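Local coordinates for protein phenol hydroxylase component phN (Pseudomonas stutzeri, PDB 3U52) that probably serves as the diiron-containing subunit of a multicomponent phenol hydroxylase, which inserts an oxygen atom from O2 into aromatic substrates, at residues 88-93 / 493-498; 269-274 / 402-407; 429-434 / 438-443. All blocks are in the same frame, centred on the assembly; numbering follows the deposited sequence.

Contact 1: residues 88-93 / 493-498. With CU (copper (II) ion), chain J.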
# COMPACT_ATOMS: atom_id res chain seq x y z
N ILE A 88 3.57 -10.66 16.04
CA ILE A 88 4.70 -10.17 16.81
C ILE A 88 5.35 -11.33 17.59
O ILE A 88 4.74 -12.39 17.76
CB ILE A 88 4.34 -8.98 17.77
CG1 ILE A 88 3.24 -9.34 18.77
CG2 ILE A 88 4.01 -7.67 16.95
CD1 ILE A 88 2.94 -8.23 19.80
N SER A 89 6.59 -11.14 18.01
CA SER A 89 7.36 -12.20 18.71
C SER A 89 6.65 -12.68 20.01
O SER A 89 6.58 -13.90 20.26
CB SER A 89 8.77 -11.70 19.00
OG SER A 89 8.69 -10.44 19.68
N ASP A 90 6.12 -11.73 20.79
CA ASP A 90 5.49 -11.99 22.12
C ASP A 90 4.82 -10.71 22.57
O ASP A 90 5.29 -9.62 22.24
CB ASP A 90 6.57 -12.34 23.16
CG ASP A 90 5.96 -12.74 24.51
OD1 ASP A 90 5.93 -11.92 25.44
OD2 ASP A 90 5.41 -13.86 24.61
N ALA A 91 3.73 -10.83 23.32
CA ALA A 91 2.99 -9.66 23.78
C ALA A 91 3.83 -8.74 24.70
O ALA A 91 3.49 -7.56 24.82
CB ALA A 91 1.72 -10.06 24.45
N ARG A 92 4.93 -9.26 25.30
CA ARG A 92 5.83 -8.40 26.09
C ARG A 92 6.28 -7.22 25.23
O ARG A 92 6.51 -6.12 25.74
CB ARG A 92 7.09 -9.13 26.61
CG ARG A 92 6.81 -10.15 27.74
CD ARG A 92 8.10 -10.88 28.22
NE ARG A 92 8.82 -11.48 27.10
CZ ARG A 92 10.08 -11.96 27.12
NH1 ARG A 92 10.81 -11.91 28.24
NH2 ARG A 92 10.62 -12.50 26.01
N TYR A 93 6.43 -7.47 23.93
CA TYR A 93 6.94 -6.46 22.99
C TYR A 93 6.04 -5.23 22.98
O TYR A 93 6.53 -4.12 22.76
CB TYR A 93 7.04 -7.04 21.55
CG TYR A 93 7.22 -5.96 20.47
CD1 TYR A 93 8.50 -5.43 20.17
CD2 TYR A 93 6.13 -5.43 19.79
CE1 TYR A 93 8.66 -4.44 19.20
CE2 TYR A 93 6.28 -4.44 18.83
CZ TYR A 93 7.52 -3.97 18.52
OH TYR A 93 7.58 -2.96 17.57
N LYS A 493 -2.72 -13.14 29.25
CA LYS A 493 -3.87 -14.04 29.01
C LYS A 493 -4.44 -13.96 27.58
O LYS A 493 -4.75 -14.98 26.97
CB LYS A 493 -4.96 -13.76 30.08
CG LYS A 493 -4.39 -14.05 31.53
CD LYS A 493 -5.40 -13.77 32.68
CE LYS A 493 -4.96 -14.50 33.97
NZ LYS A 493 -6.15 -14.76 34.87
N HIS A 494 -4.57 -12.74 27.06
CA HIS A 494 -5.05 -12.52 25.70
C HIS A 494 -4.03 -13.04 24.67
O HIS A 494 -4.40 -13.73 23.70
CB HIS A 494 -5.32 -11.03 25.52
CG HIS A 494 -6.12 -10.70 24.31
ND1 HIS A 494 -7.47 -10.98 24.22
CD2 HIS A 494 -5.78 -10.08 23.16
CE1 HIS A 494 -7.92 -10.58 23.04
NE2 HIS A 494 -6.92 -10.02 22.38
N TRP A 495 -2.74 -12.80 24.90
CA TRP A 495 -1.73 -13.37 24.05
C TRP A 495 -1.79 -14.90 24.05
O TRP A 495 -1.82 -15.51 22.98
CB TRP A 495 -0.34 -12.94 24.44
CG TRP A 495 0.71 -13.34 23.45
CD1 TRP A 495 1.75 -14.20 23.65
CD2 TRP A 495 0.83 -12.87 22.08
NE1 TRP A 495 2.51 -14.29 22.50
CE2 TRP A 495 1.98 -13.47 21.53
CE3 TRP A 495 0.09 -11.96 21.30
CZ2 TRP A 495 2.40 -13.24 20.21
CZ3 TRP A 495 0.51 -11.71 19.98
CH2 TRP A 495 1.63 -12.37 19.45
N LEU A 496 -1.83 -15.51 25.23
CA LEU A 496 -1.86 -16.98 25.32
C LEU A 496 -3.12 -17.56 24.64
O LEU A 496 -3.07 -18.65 24.09
CB LEU A 496 -1.72 -17.45 26.77
CG LEU A 496 -0.35 -17.27 27.47
CD1 LEU A 496 -0.47 -17.50 28.98
CD2 LEU A 496 0.66 -18.21 26.95
N SER A 497 -4.20 -16.82 24.61
CA SER A 497 -5.37 -17.30 23.91
C SER A 497 -5.33 -17.01 22.39
O SER A 497 -5.80 -17.82 21.60
CB SER A 497 -6.66 -16.86 24.60
OG SER A 497 -7.09 -15.60 24.16
N ILE A 498 -4.73 -15.89 21.97
CA ILE A 498 -4.42 -15.64 20.57
C ILE A 498 -3.58 -16.79 20.04
O ILE A 498 -3.82 -17.26 18.93
CB ILE A 498 -3.66 -14.29 20.36
CG1 ILE A 498 -4.63 -13.11 20.38
CG2 ILE A 498 -2.83 -14.28 19.05
CD1 ILE A 498 -3.90 -11.74 20.47
CU CU J . -7.16 -8.83 20.82
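The indole of Trp-495, on the C-terminal helix 490-498, lies against an Asx turn at the end of the loop that leads into helix 94-103. The large side chain does most of the work: CG stands anti to the backbone N (chi1 -171°), which swings the ring off the helix and lays one face against the loop backbone. Ala-91 N sits 3.6 Å above the ring plane, over its centre, while the carbonyl carbon of Asp-90 lies over the same face but nearer the rim. Alongside the root of the ring, Ala-91 CB touches Trp-495 CB at 3.5 Å. At the benzo end, Ile-88 CG1 reaches Trp-495 CH2 at 3.5 Å, coming in obliquely. The carboxylate of Asp-90 is steeply turned against the ring, 71° between planes, and its OD2 is 3.6 Å from Trp-495 NE1. Its other oxygen closes the turn: Arg-92 N donates to Asp-90 OD1 over 2.8 Å, from above the carboxylate plane, and Arg-92 NE adds a salt bridge to that oxygen, its hydrogen bond weak. One residue before the tryptophan, His-494 NE2 binds copper at 2.0 Å, with His-155 of helix 125-155 as the second protein ligand. Helix 490-498 thus packs by its tryptophan on the loop between helices 58-81 and 94-103, and meets helix 125-155 through the metal.

Contact 2: residues 269-274 / 402-407. With ZN (zinc ion), chain I.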
# COMPACT_ATOMS: atom_id res chain seq x y z
N GLY A 269 19.51 15.35 26.82
CA GLY A 269 19.24 14.33 25.82
C GLY A 269 19.71 12.97 26.33
O GLY A 269 18.99 11.97 26.18
N PHE A 270 20.87 12.93 26.97
CA PHE A 270 21.35 11.66 27.55
C PHE A 270 20.35 11.09 28.62
O PHE A 270 20.05 9.88 28.66
CB PHE A 270 22.76 11.90 28.17
CG PHE A 270 23.25 10.76 29.01
CD1 PHE A 270 23.34 9.49 28.49
CD2 PHE A 270 23.62 10.98 30.33
CE1 PHE A 270 23.84 8.42 29.30
CE2 PHE A 270 24.11 9.94 31.13
CZ PHE A 270 24.21 8.67 30.60
N ARG A 271 19.83 11.97 29.50
CA ARG A 271 18.88 11.54 30.52
C ARG A 271 17.58 11.09 29.85
O ARG A 271 16.99 10.08 30.24
CB ARG A 271 18.66 12.64 31.59
CG ARG A 271 19.89 12.73 32.53
CD ARG A 271 19.99 11.41 33.31
NE ARG A 271 20.85 11.53 34.51
CZ ARG A 271 21.85 10.72 34.82
NH1 ARG A 271 22.21 9.72 34.02
NH2 ARG A 271 22.52 10.93 35.92
N LEU A 272 17.13 11.81 28.84
CA LEU A 272 15.90 11.40 28.17
C LEU A 272 16.07 9.96 27.56
O LEU A 272 15.19 9.10 27.68
CB LEU A 272 15.57 12.42 27.09
CG LEU A 272 14.36 12.09 26.22
CD1 LEU A 272 13.09 11.83 27.09
CD2 LEU A 272 14.17 13.21 25.28
N LEU A 273 17.21 9.71 26.94
CA LEU A 273 17.49 8.42 26.26
C LEU A 273 17.68 7.21 27.17
O LEU A 273 17.63 6.04 26.72
CB LEU A 273 18.78 8.55 25.44
CG LEU A 273 18.66 9.39 24.19
CD1 LEU A 273 20.11 9.62 23.66
CD2 LEU A 273 17.77 8.65 23.17
N SER A 274 17.92 7.46 28.45
CA SER A 274 17.91 6.38 29.42
C SER A 274 16.62 5.52 29.33
O SER A 274 16.69 4.32 29.50
CB SER A 274 18.22 6.89 30.84
OG SER A 274 17.10 7.48 31.50
N CYS A 402 15.99 16.86 35.44
CA CYS A 402 15.60 15.87 34.41
C CYS A 402 14.36 15.15 34.85
O CYS A 402 13.68 14.55 34.00
CB CYS A 402 16.78 14.90 34.07
SG CYS A 402 17.21 13.73 35.39
N GLN A 403 14.03 15.31 36.15
CA GLN A 403 12.90 14.64 36.84
C GLN A 403 12.86 13.14 36.89
O GLN A 403 11.86 12.60 37.29
CB GLN A 403 11.53 15.19 36.41
CG GLN A 403 11.59 16.76 36.34
CD GLN A 403 10.30 17.39 35.96
OE1 GLN A 403 9.26 16.72 35.96
NE2 GLN A 403 10.34 18.67 35.62
N ILE A 404 13.94 12.46 36.57
CA ILE A 404 14.02 11.02 36.76
C ILE A 404 14.25 10.82 38.30
O ILE A 404 14.92 11.64 38.92
CB ILE A 404 15.20 10.43 35.94
CG1 ILE A 404 15.00 10.74 34.45
CG2 ILE A 404 15.32 8.86 36.12
CD1 ILE A 404 16.11 10.25 33.50
N PRO A 405 13.68 9.76 38.91
CA PRO A 405 14.09 9.47 40.27
C PRO A 405 15.62 9.44 40.36
O PRO A 405 16.29 9.10 39.40
CB PRO A 405 13.58 8.07 40.51
CG PRO A 405 12.47 7.88 39.64
CD PRO A 405 12.69 8.79 38.43
N THR A 406 16.16 9.75 41.52
CA THR A 406 17.62 9.79 41.67
C THR A 406 18.19 8.37 41.86
O THR A 406 18.55 7.98 42.96
CB THR A 406 18.02 10.77 42.81
OG1 THR A 406 17.19 10.52 43.94
CG2 THR A 406 17.69 12.15 42.38
N ILE A 407 18.29 7.62 40.78
CA ILE A 407 18.60 6.18 40.85
C ILE A 407 20.02 5.88 40.32
O ILE A 407 20.45 4.74 40.33
CB ILE A 407 17.64 5.37 39.91
CG1 ILE A 407 17.70 5.94 38.49
CG2 ILE A 407 16.22 5.48 40.36
CD1 ILE A 407 17.01 5.08 37.42
ZN ZN I . 18.83 14.81 36.54
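Arg-271, on the long helix 254-283, lays the aliphatic part of its side chain against zinc ligand Cys-402 and Ile-404, two residues on. Its CB meets Cys-402 CB at 3.8 Å, and CG lies 4.0 Å from Cys-402 SG. The chain bends at chi2 (-65°), and the sulfur comes to the edge of the guanidinium, near its plane. Ile-404 crosses the arginine at about a right angle, its CD1 tip pushing to 3.4 Å from Arg-271 O and 3.6 Å from Ser-274 OG. Those two oxygens are already paired: Ser-274 OG donates to Arg-271 O over 2.9 Å, in the carbonyl plane, so the methyl abuts a satisfied polar pair. Cys-402 SG binds zinc at 2.3 Å and also receives a weak bond from Ile-404 N. Further out, Cys-399, Cys-432 and Cys-436 complete the four-sulfur zinc site, Phe-408 forms a cation-pi pair with Arg-271, and Ile-404 and Pro-405 border a xenon atom. With four cysteine sulfurs around one zinc, the cluster would probably carry net negative charge if all are thiolates, and the buried guanidinium beside it, together with the weak N-H bond to sulfur, is likely to offset part of that charge.

Contact 3: residues 429-434 / 438-443. With ZN (zinc ion), chain I.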
# COMPACT_ATOMS: atom_id res chain seq x y z
N TYR A 429 17.47 22.06 46.96
CA TYR A 429 17.11 21.40 45.67
C TYR A 429 18.05 20.24 45.52
O TYR A 429 19.20 20.33 45.98
CB TYR A 429 17.26 22.34 44.47
CG TYR A 429 16.30 23.49 44.59
CD1 TYR A 429 14.95 23.35 44.27
CD2 TYR A 429 16.76 24.72 45.09
CE1 TYR A 429 14.04 24.45 44.44
CE2 TYR A 429 15.87 25.79 45.30
CZ TYR A 429 14.53 25.64 44.99
OH TYR A 429 13.71 26.71 45.14
N HIS A 430 17.57 19.19 44.86
CA HIS A 430 18.31 17.93 44.69
C HIS A 430 18.39 17.51 43.21
O HIS A 430 17.45 17.76 42.42
CB HIS A 430 17.65 16.81 45.50
CG HIS A 430 17.51 17.14 46.96
ND1 HIS A 430 18.41 16.71 47.91
CD2 HIS A 430 16.63 17.95 47.61
CE1 HIS A 430 18.06 17.20 49.09
NE2 HIS A 430 16.99 17.95 48.93
N PHE A 431 19.48 16.81 42.89
CA PHE A 431 19.83 16.40 41.50
C PHE A 431 20.33 14.96 41.46
O PHE A 431 20.83 14.45 42.47
CB PHE A 431 20.90 17.35 40.94
CG PHE A 431 20.56 18.79 41.17
CD1 PHE A 431 19.61 19.43 40.37
CD2 PHE A 431 21.09 19.48 42.26
CE1 PHE A 431 19.21 20.77 40.65
CE2 PHE A 431 20.74 20.84 42.52
CZ PHE A 431 19.79 21.46 41.74
N CYS A 432 20.24 14.33 40.28
CA CYS A 432 20.73 12.95 40.11
C CYS A 432 22.26 12.89 39.81
O CYS A 432 22.84 11.78 39.80
CB CYS A 432 19.99 12.32 38.95
SG CYS A 432 20.33 13.17 37.36
N SER A 433 22.88 14.03 39.53
CA SER A 433 24.23 14.09 38.98
C SER A 433 24.79 15.52 38.97
O SER A 433 24.04 16.47 39.14
CB SER A 433 24.20 13.65 37.53
OG SER A 433 23.26 14.48 36.84
N ASP A 434 26.09 15.64 38.69
CA ASP A 434 26.74 16.92 38.44
C ASP A 434 26.17 17.54 37.19
O ASP A 434 26.09 18.74 37.10
CB ASP A 434 28.25 16.75 38.27
CG ASP A 434 28.97 16.38 39.58
OD1 ASP A 434 28.72 17.01 40.63
OD2 ASP A 434 29.80 15.46 39.54
N ASP A 438 24.75 21.36 37.29
CA ASP A 438 25.30 22.49 36.55
C ASP A 438 24.28 23.22 35.69
O ASP A 438 24.36 24.43 35.51
CB ASP A 438 26.44 22.06 35.65
CG ASP A 438 27.72 21.79 36.42
OD1 ASP A 438 27.73 21.95 37.68
OD2 ASP A 438 28.69 21.39 35.75
N ILE A 439 23.34 22.48 35.13
CA ILE A 439 22.26 23.08 34.35
C ILE A 439 21.41 23.96 35.32
O ILE A 439 21.05 25.12 35.00
CB ILE A 439 21.36 21.95 33.71
CG1 ILE A 439 22.11 21.22 32.62
CG2 ILE A 439 20.03 22.55 33.18
CD1 ILE A 439 21.48 19.96 32.16
N PHE A 440 21.09 23.44 36.49
CA PHE A 440 20.22 24.19 37.43
C PHE A 440 20.93 25.48 37.85
O PHE A 440 20.31 26.56 37.94
CB PHE A 440 19.90 23.35 38.65
CG PHE A 440 19.10 24.07 39.70
CD1 PHE A 440 17.73 23.97 39.71
CD2 PHE A 440 19.73 24.90 40.65
CE1 PHE A 440 16.96 24.64 40.67
CE2 PHE A 440 18.98 25.57 41.63
CZ PHE A 440 17.58 25.45 41.62
N LYS A 441 22.22 25.39 38.11
CA LYS A 441 22.99 26.53 38.63
C LYS A 441 23.07 27.67 37.63
O LYS A 441 23.11 28.83 38.04
CB LYS A 441 24.39 26.12 39.08
CG LYS A 441 24.34 25.23 40.32
CD LYS A 441 25.69 24.92 40.93
CE LYS A 441 26.70 24.55 39.87
NZ LYS A 441 27.89 23.93 40.57
N HIS A 442 23.09 27.35 36.34
CA HIS A 442 23.08 28.38 35.31
C HIS A 442 21.71 29.09 35.11
O HIS A 442 21.69 30.26 34.72
CB HIS A 442 23.69 27.86 33.99
CG HIS A 442 24.00 28.96 33.01
ND1 HIS A 442 23.25 29.18 31.87
CD2 HIS A 442 24.98 29.90 33.00
CE1 HIS A 442 23.74 30.22 31.21
NE2 HIS A 442 24.78 30.67 31.88
N GLU A 443 20.59 28.40 35.39
CA GLU A 443 19.23 28.92 35.15
C GLU A 443 18.29 28.56 36.29
O GLU A 443 17.22 27.92 36.06
CB GLU A 443 18.66 28.41 33.81
CG GLU A 443 19.43 28.78 32.61
CD GLU A 443 18.84 28.15 31.33
OE1 GLU A 443 18.22 28.95 30.56
OE2 GLU A 443 18.98 26.88 31.10
ZN ZN I . 18.83 14.81 36.54
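Strand 427-431 runs out through a short turn into helix 434-442, whose first turn is marked by Asp-438 N donating to Asp-434 O over 2.9 Å at an N-H...O angle of 161°. This is the strand-to-helix unit of the YHS domain, and an aromatic cluster of Tyr-429, Phe-431 and Phe-440 fills the angle between its two arms. Chi1 of Phe-440 is extended (176°), with CG opposite the backbone N, and this directs the ring from the helix at the strand. Phe-431 brings CZ over one face of that ring, toward the rim, with planes 55° apart; its CE1 is also 3.3 Å from Phe-440 CB. Further along the strand, Phe-440 CZ stands over a face of Tyr-429, 3.6 Å from Tyr-429 CD2. Were Phe-440 replaced, an alanine in its place would probably leave both strand rings without their shared partner, with a gap between helix and strand and more room for them to turn. At the turn, Ser-433 OG caps the helix by accepting from Cys-436 N, and Asp-434 pairs with Arg-420 of the adjacent strand. Between strand and cap, Cys-432 SG binds the zinc ion at 2.4 Å.

In the fold
Contacts 2 and 3 are neighbours, with centres about 13 Å apart, and both reach the same zinc: Cys-402 comes from one and Cys-432 from the other. The zinc ties the loop holding Cys-402 to the YHS part, and Arg-271 of helix 254-283 packs against both, its NE 3.3 Å from Cys-432 SG. Contact 1 lies about 30 Å from contact 2 and 42 Å from contact 3, centre to centre, across the chain's middle from the latter. Along the chain, contact 2 closes before contact 3 opens, and both fall inside the long loop that 88-93 and 493-498 close, which brings the C-terminal helix back onto the N-terminal part.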